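Local coordinates for protein Cel44C (Paenibacillus polymyxa, PDB 3ZQ9) that hydrolyses beta-1,4-glucan backbones, probably those of xyloglucan and cellulose, through the family 44 glycoside hydrolase module of a longer multidomain enzyme, at residues G47-G52 / S60-D65; T352-T357 / N383-A388. The protein carries 2 engineered substitutions. All blocks are in the same frame, centred on the assembly; numbering follows the deposited sequence.

Contact 1 (G47-G52 / S60-D65); sequences GNRMTG and SNAGSD. With NOY ((2R,3S,4R,5R)-5-(hydroxymethyl)piperidine-2,3,4-triol), chain B; BGC (beta-D-glucopyranose), chain C.
N48 hands its side-chain amide to the carboxylate of D65: ND2 gives an almost straight bond to OD2 at 2.9 Å. D65 OD2 lies in the amide plane of N48, whereas ND2 meets OD2 on its syn side but 31° out of the carboxylate plane, and the two side chains cross at about a right angle. N48 carries its CG anti to the carbonyl carbon (chi1 -74°), which keeps the amide beside the piperidine-triol NOY, its OD1 3.4 Å from NOY C2. R49 takes a different route: its chain bends at chi2 and lays the guanidinium against the backbone turn at N61-A62, with A62 N 3.5 Å above the plane and over its centre. This is substrate-cleft architecture of the (beta/alpha)8 barrel, where the loop after strand 42-45 lines the sugar sites: N48 N bonds NOY O3 at 2.8 Å, and R49 N bonds O6 of the glucose BGC at 3.0 Å. At the guanidinium edge NH1 donates to S60 OG, 3.0 Å away and 19° out of the plane, while D71 supplies the salt bridge to that same nitrogen. Behind R49 a water gives a hydrogen to R49 O and accepts from N61 N and, weakly, from G52 N. N61 folds back on its own segment, OD1 accepting from G63 N at 2.8 Å in an Asx turn.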
loop_
_atom_site.group_PDB
_atom_site.type_symbol
_atom_site.label_atom_id
_atom_site.label_comp_id
_atom_site.label_asym_id
_atom_site.label_seq_id
_atom_site.Cartn_x
_atom_site.Cartn_y
_atom_site.Cartn_z
ATOM N N GLY A 47 -5.295 3.445 -8.749
ATOM C CA GLY A 47 -5.561 2.258 -9.544
ATOM C C GLY A 47 -5.984 2.647 -10.966
ATOM O O GLY A 47 -6.017 3.833 -11.324
ATOM N N ASN A 48 -6.308 1.625 -11.760
ATOM C CA ASN A 48 -6.432 1.768 -13.225
ATOM C C ASN A 48 -7.477 2.822 -13.590
ATOM O O ASN A 48 -7.268 3.654 -14.471
ATOM C CB ASN A 48 -6.838 0.424 -13.858
ATOM C CG ASN A 48 -5.691 -0.584 -13.884
ATOM O OD1 ASN A 48 -4.540 -0.223 -13.655
ATOM N ND2 ASN A 48 -5.999 -1.838 -14.218
ATOM N N ARG A 49 -8.604 2.804 -12.895
ATOM C CA ARG A 49 -9.668 3.790 -13.178
ATOM C C ARG A 49 -9.255 5.253 -12.999
ATOM O O ARG A 49 -9.883 6.157 -13.604
ATOM C CB ARG A 49 -10.902 3.487 -12.303
ATOM C CG ARG A 49 -11.807 2.404 -12.877
ATOM C CD ARG A 49 -12.684 2.971 -13.941
ATOM N NE ARG A 49 -13.635 1.981 -14.450
ATOM C CZ ARG A 49 -14.680 2.292 -15.216
ATOM N NH1 ARG A 49 -14.912 3.559 -15.565
ATOM N NH2 ARG A 49 -15.550 1.336 -15.584
ATOM N N MET A 50 -8.215 5.512 -12.207
ATOM C CA MET A 50 -7.880 6.911 -11.906
ATOM C C MET A 50 -7.060 7.609 -13.043
ATOM O O MET A 50 -7.017 8.844 -13.105
ATOM C CB MET A 50 -7.211 7.042 -10.524
ATOM C CG MET A 50 -8.175 6.739 -9.364
ATOM S SD MET A 50 -9.554 7.913 -9.350
ATOM C CE MET A 50 -8.714 9.444 -8.993
ATOM N N THR A 51 -6.474 6.812 -13.946
ATOM C CA THR A 51 -5.601 7.384 -15.010
ATOM C C THR A 51 -6.443 8.323 -15.887
ATOM O O THR A 51 -6.007 9.457 -16.229
ATOM C CB THR A 51 -5.025 6.232 -15.895
ATOM O OG1 THR A 51 -4.041 5.547 -15.103
ATOM C CG2 THR A 51 -4.370 6.797 -17.193
ATOM N N GLY A 52 -7.650 7.851 -16.233
ATOM C CA GLY A 52 -8.539 8.630 -17.116
ATOM C C GLY A 52 -9.718 9.301 -16.429
ATOM O O GLY A 52 -10.684 9.701 -17.113
ATOM N N SER A 60 -14.755 8.312 -15.999
ATOM C CA SER A 60 -13.443 7.633 -16.072
ATOM C C SER A 60 -13.552 6.539 -17.108
ATOM O O SER A 60 -14.660 6.240 -17.599
ATOM C CB SER A 60 -13.048 7.051 -14.680
ATOM O OG SER A 60 -14.017 6.101 -14.274
ATOM N N ASN A 61 -12.424 5.925 -17.460
ATOM C CA ASN A 61 -12.409 4.879 -18.450
ATOM C C ASN A 61 -11.762 3.621 -17.864
ATOM O O ASN A 61 -10.667 3.680 -17.244
ATOM C CB ASN A 61 -11.684 5.347 -19.747
ATOM C CG ASN A 61 -11.867 4.369 -20.891
ATOM O OD1 ASN A 61 -11.243 3.290 -20.915
ATOM N ND2 ASN A 61 -12.741 4.715 -21.825
ATOM N N ALA A 62 -12.481 2.494 -17.985
ATOM C CA ALA A 62 -11.971 1.183 -17.495
ATOM C C ALA A 62 -10.736 0.647 -18.194
ATOM O O ALA A 62 -10.069 -0.225 -17.662
ATOM C CB ALA A 62 -13.104 0.110 -17.609
ATOM N N GLY A 63 -10.434 1.140 -19.391
ATOM C CA GLY A 63 -9.369 0.554 -20.210
ATOM C C GLY A 63 -9.640 -0.931 -20.443
ATOM O O GLY A 63 -10.797 -1.373 -20.579
ATOM N N SER A 64 -8.572 -1.717 -20.430
ATOM C CA SER A 64 -8.640 -3.122 -20.755
ATOM C C SER A 64 -9.363 -3.938 -19.705
ATOM O O SER A 64 -9.680 -5.109 -19.959
ATOM C CB SER A 64 -7.236 -3.676 -20.983
ATOM O OG SER A 64 -6.702 -2.986 -22.123
ATOM N N ASP A 65 -9.638 -3.338 -18.551
ATOM C CA ASP A 65 -10.394 -4.059 -17.532
ATOM C C ASP A 65 -11.843 -4.260 -17.952
ATOM O O ASP A 65 -12.482 -5.259 -17.558
ATOM C CB ASP A 65 -10.381 -3.332 -16.179
ATOM C CG ASP A 65 -9.038 -3.500 -15.433
ATOM O OD1 ASP A 65 -8.295 -4.495 -15.674
ATOM O OD2 ASP A 65 -8.762 -2.630 -14.593
HETATM O O4 NOY B . -7.271 -3.768 -10.210
HETATM C C4 NOY B . -5.928 -3.457 -10.628
HETATM C C3 NOY B . -5.547 -2.019 -10.216
HETATM O O3 NOY B . -6.411 -1.055 -10.817
HETATM C C2 NOY B . -4.097 -1.734 -10.669
HETATM N N NOY B . -3.140 -2.707 -10.108
HETATM C C7 NOY B . -3.504 -4.125 -10.343
HETATM C C5 NOY B . -4.945 -4.372 -9.877
HETATM C C6 NOY B . -5.338 -5.849 -9.982
HETATM O O2 NOY B . -3.703 -0.407 -10.324
HETATM O O6 NOY B . -5.145 -6.327 -11.321
HETATM C C2 BGC C . -9.387 -4.580 -11.007
HETATM C C3 BGC C . -10.622 -4.147 -11.787
HETATM C C4 BGC C . -11.060 -2.775 -11.256
HETATM C C5 BGC C . -9.960 -1.715 -11.423
HETATM C C6 BGC C . -10.395 -0.388 -10.800
HETATM C C1 BGC C . -8.334 -3.472 -11.104
HETATM O O2 BGC C . -8.766 -5.705 -11.586
HETATM O O3 BGC C . -11.681 -5.108 -11.544
HETATM O O4 BGC C . -12.291 -2.390 -11.853
HETATM O O5 BGC C . -8.828 -2.220 -10.709
HETATM O O6 BGC C . -9.359 0.577 -10.981
HETATM O O HOH W 1 -9.793 6.024 -16.243
#

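Contact 2 (T352-T357 / N383-A388); sequences TKLAMT and NDVYMA
L354 O takes the backbone N-H of Y386 at 2.8 Å, nearly head-on to the carbonyl, and one step further along M356 N bonds M387 O at 2.9 Å. Together they set two parallel strands side by side, A355 opposite M387 and M356 opposite A388. Before the pairing starts, a water bridges L354 N to D384 O. The main side-chain contact lies at the end away from A388: K353, extended beyond CG, runs over one face of the Y386 ring, a CH-pi contact with CD 3.6 Å from the ring centroid. The ring is brought there by a chi1 of 173°, with CG anti to the backbone N. Its OH bonds E227 and also receives a hydrogen from a water that K353 NZ reaches weakly. With an alanine in place of Y386, the K353 methylenes would probably lose their aromatic cover and E227 its hydroxyl partner. Next along, A355 CB packs on M387 CB at 3.9 Å. Helix 367-382 makes the beta-alpha-beta crossover between the two strands, the last pair in the sequence of the barrel; strand 280-285 flanks 353-357 on its other edge, and helix 337-348 packs against L354.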
loop_
_atom_site.group_PDB
_atom_site.type_symbol
_atom_site.label_atom_id
_atom_site.label_comp_id
_atom_site.label_asym_id
_atom_site.label_seq_id
_atom_site.Cartn_x
_atom_site.Cartn_y
_atom_site.Cartn_z
ATOM N N THR A 352 13.823 10.581 0.574
ATOM C CA THR A 352 12.547 10.131 -0.057
ATOM C C THR A 352 11.989 8.947 0.745
ATOM O O THR A 352 12.779 8.088 1.175
ATOM C CB THR A 352 12.854 9.695 -1.480
ATOM O OG1 THR A 352 13.433 10.818 -2.164
ATOM C CG2 THR A 352 11.562 9.210 -2.227
ATOM N N LYS A 353 10.666 8.886 0.946
ATOM C CA LYS A 353 10.074 7.770 1.706
ATOM C C LYS A 353 9.662 6.638 0.757
ATOM O O LYS A 353 9.843 6.742 -0.467
ATOM C CB LYS A 353 8.853 8.280 2.493
ATOM C CG LYS A 353 9.282 9.352 3.539
ATOM C CD LYS A 353 8.227 9.435 4.672
ATOM C CE LYS A 353 8.648 10.488 5.780
ATOM N NZ LYS A 353 7.536 10.817 6.781
ATOM N N LEU A 354 9.191 5.542 1.321
ATOM C CA LEU A 354 8.857 4.347 0.507
ATOM C C LEU A 354 7.424 3.943 0.819
ATOM O O LEU A 354 7.051 3.852 2.012
ATOM C CB LEU A 354 9.807 3.200 0.863
ATOM C CG LEU A 354 9.607 1.874 0.124
ATOM C CD1 LEU A 354 9.826 2.020 -1.396
ATOM C CD2 LEU A 354 10.583 0.794 0.689
ATOM N N ALA A 355 6.637 3.656 -0.228
ATOM C CA ALA A 355 5.255 3.209 -0.025
ATOM C C ALA A 355 4.918 2.054 -0.925
ATOM O O ALA A 355 5.281 2.064 -2.109
ATOM C CB ALA A 355 4.272 4.362 -0.288
ATOM N N MET A 356 4.143 1.102 -0.403
ATOM C CA MET A 356 3.668 -0.010 -1.202
ATOM C C MET A 356 2.145 0.178 -1.372
ATOM O O MET A 356 1.350 -0.265 -0.522
ATOM C CB MET A 356 4.013 -1.320 -0.475
ATOM C CG MET A 356 3.625 -2.575 -1.290
ATOM S SD MET A 356 4.083 -4.063 -0.333
ATOM C CE MET A 356 5.839 -3.971 -0.494
ATOM N N THR A 357 1.733 0.885 -2.435
ATOM C CA THR A 357 0.359 1.445 -2.477
ATOM C C THR A 357 -0.674 0.468 -3.021
ATOM O O THR A 357 -1.843 0.792 -3.040
ATOM C CB THR A 357 0.280 2.762 -3.274
ATOM O OG1 THR A 357 0.844 2.560 -4.561
ATOM C CG2 THR A 357 1.107 3.866 -2.555
ATOM N N ASN A 383 10.269 -2.268 8.894
ATOM C CA ASN A 383 11.204 -2.117 7.775
ATOM C C ASN A 383 11.136 -0.756 7.074
ATOM O O ASN A 383 11.355 -0.679 5.868
ATOM C CB ASN A 383 11.008 -3.274 6.769
ATOM C CG ASN A 383 11.624 -4.555 7.290
ATOM O OD1 ASN A 383 11.016 -5.325 8.062
ATOM N ND2 ASN A 383 12.883 -4.696 7.017
ATOM N N ASP A 384 10.806 0.289 7.822
ATOM C CA ASP A 384 10.893 1.678 7.285
ATOM C C ASP A 384 9.994 1.944 6.095
ATOM O O ASP A 384 10.397 2.678 5.166
ATOM C CB ASP A 384 12.343 2.001 6.873
ATOM C CG ASP A 384 13.292 1.840 8.029
ATOM O OD1 ASP A 384 13.185 2.654 8.964
ATOM O OD2 ASP A 384 14.070 0.860 8.033
ATOM N N VAL A 385 8.820 1.309 6.068
ATOM C CA VAL A 385 7.848 1.589 5.021
ATOM C C VAL A 385 6.922 2.679 5.573
ATOM O O VAL A 385 6.402 2.556 6.683
ATOM C CB VAL A 385 7.067 0.314 4.638
ATOM C CG1 VAL A 385 5.918 0.658 3.637
ATOM C CG2 VAL A 385 8.072 -0.732 4.016
ATOM N N TYR A 386 6.751 3.756 4.821
ATOM C CA TYR A 386 5.944 4.858 5.280
ATOM C C TYR A 386 4.453 4.562 5.146
ATOM O O TYR A 386 3.653 4.929 6.016
ATOM C CB TYR A 386 6.305 6.071 4.411
ATOM C CG TYR A 386 5.468 7.305 4.587
ATOM C CD1 TYR A 386 5.348 7.906 5.832
ATOM C CD2 TYR A 386 4.886 7.939 3.481
ATOM C CE1 TYR A 386 4.631 9.090 6.018
ATOM C CE2 TYR A 386 4.137 9.120 3.656
ATOM C CZ TYR A 386 4.049 9.701 4.921
ATOM O OH TYR A 386 3.349 10.905 5.075
ATOM N N MET A 387 4.060 3.907 4.047
ATOM C CA MET A 387 2.615 3.760 3.770
ATOM C C MET A 387 2.432 2.480 2.995
ATOM O O MET A 387 3.288 2.136 2.151
ATOM C CB MET A 387 2.095 4.957 2.953
ATOM C CG MET A 387 0.579 4.934 2.698
ATOM S SD MET A 387 0.082 6.499 1.925
ATOM C CE MET A 387 0.302 7.666 3.267
ATOM N N ALA A 388 1.344 1.757 3.266
ATOM C CA ALA A 388 1.080 0.537 2.495
ATOM C C ALA A 388 -0.411 0.339 2.413
ATOM O O ALA A 388 -1.076 0.480 3.420
ATOM C CB ALA A 388 1.739 -0.703 3.190
HETATM O O HOH W 2 4.547 12.297 7.248
HETATM O O HOH W 3 9.985 5.202 4.134
#

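How the contacts relate
Both contacts belong to the (beta/alpha)8 barrel, but to different levels of it. Contact 1 comes first along the chain, in the segments that follow strand 42-45, the second of the eight: a short helical turn and strand 60-61 of a small antiparallel sheet. Contact 2 closes before the chain leaves the barrel, pairing its seventh and eighth strands. Their centres are 24 Å apart and their nearest atoms about 7 Å, so they do not touch. What they share is the barrel: 47-52 bonds the piperidine-triol directly, while strand 353-359 reaches it only beyond contact 2, at E358, so a wall of the sugar cleft and the barrel frame converge on one site.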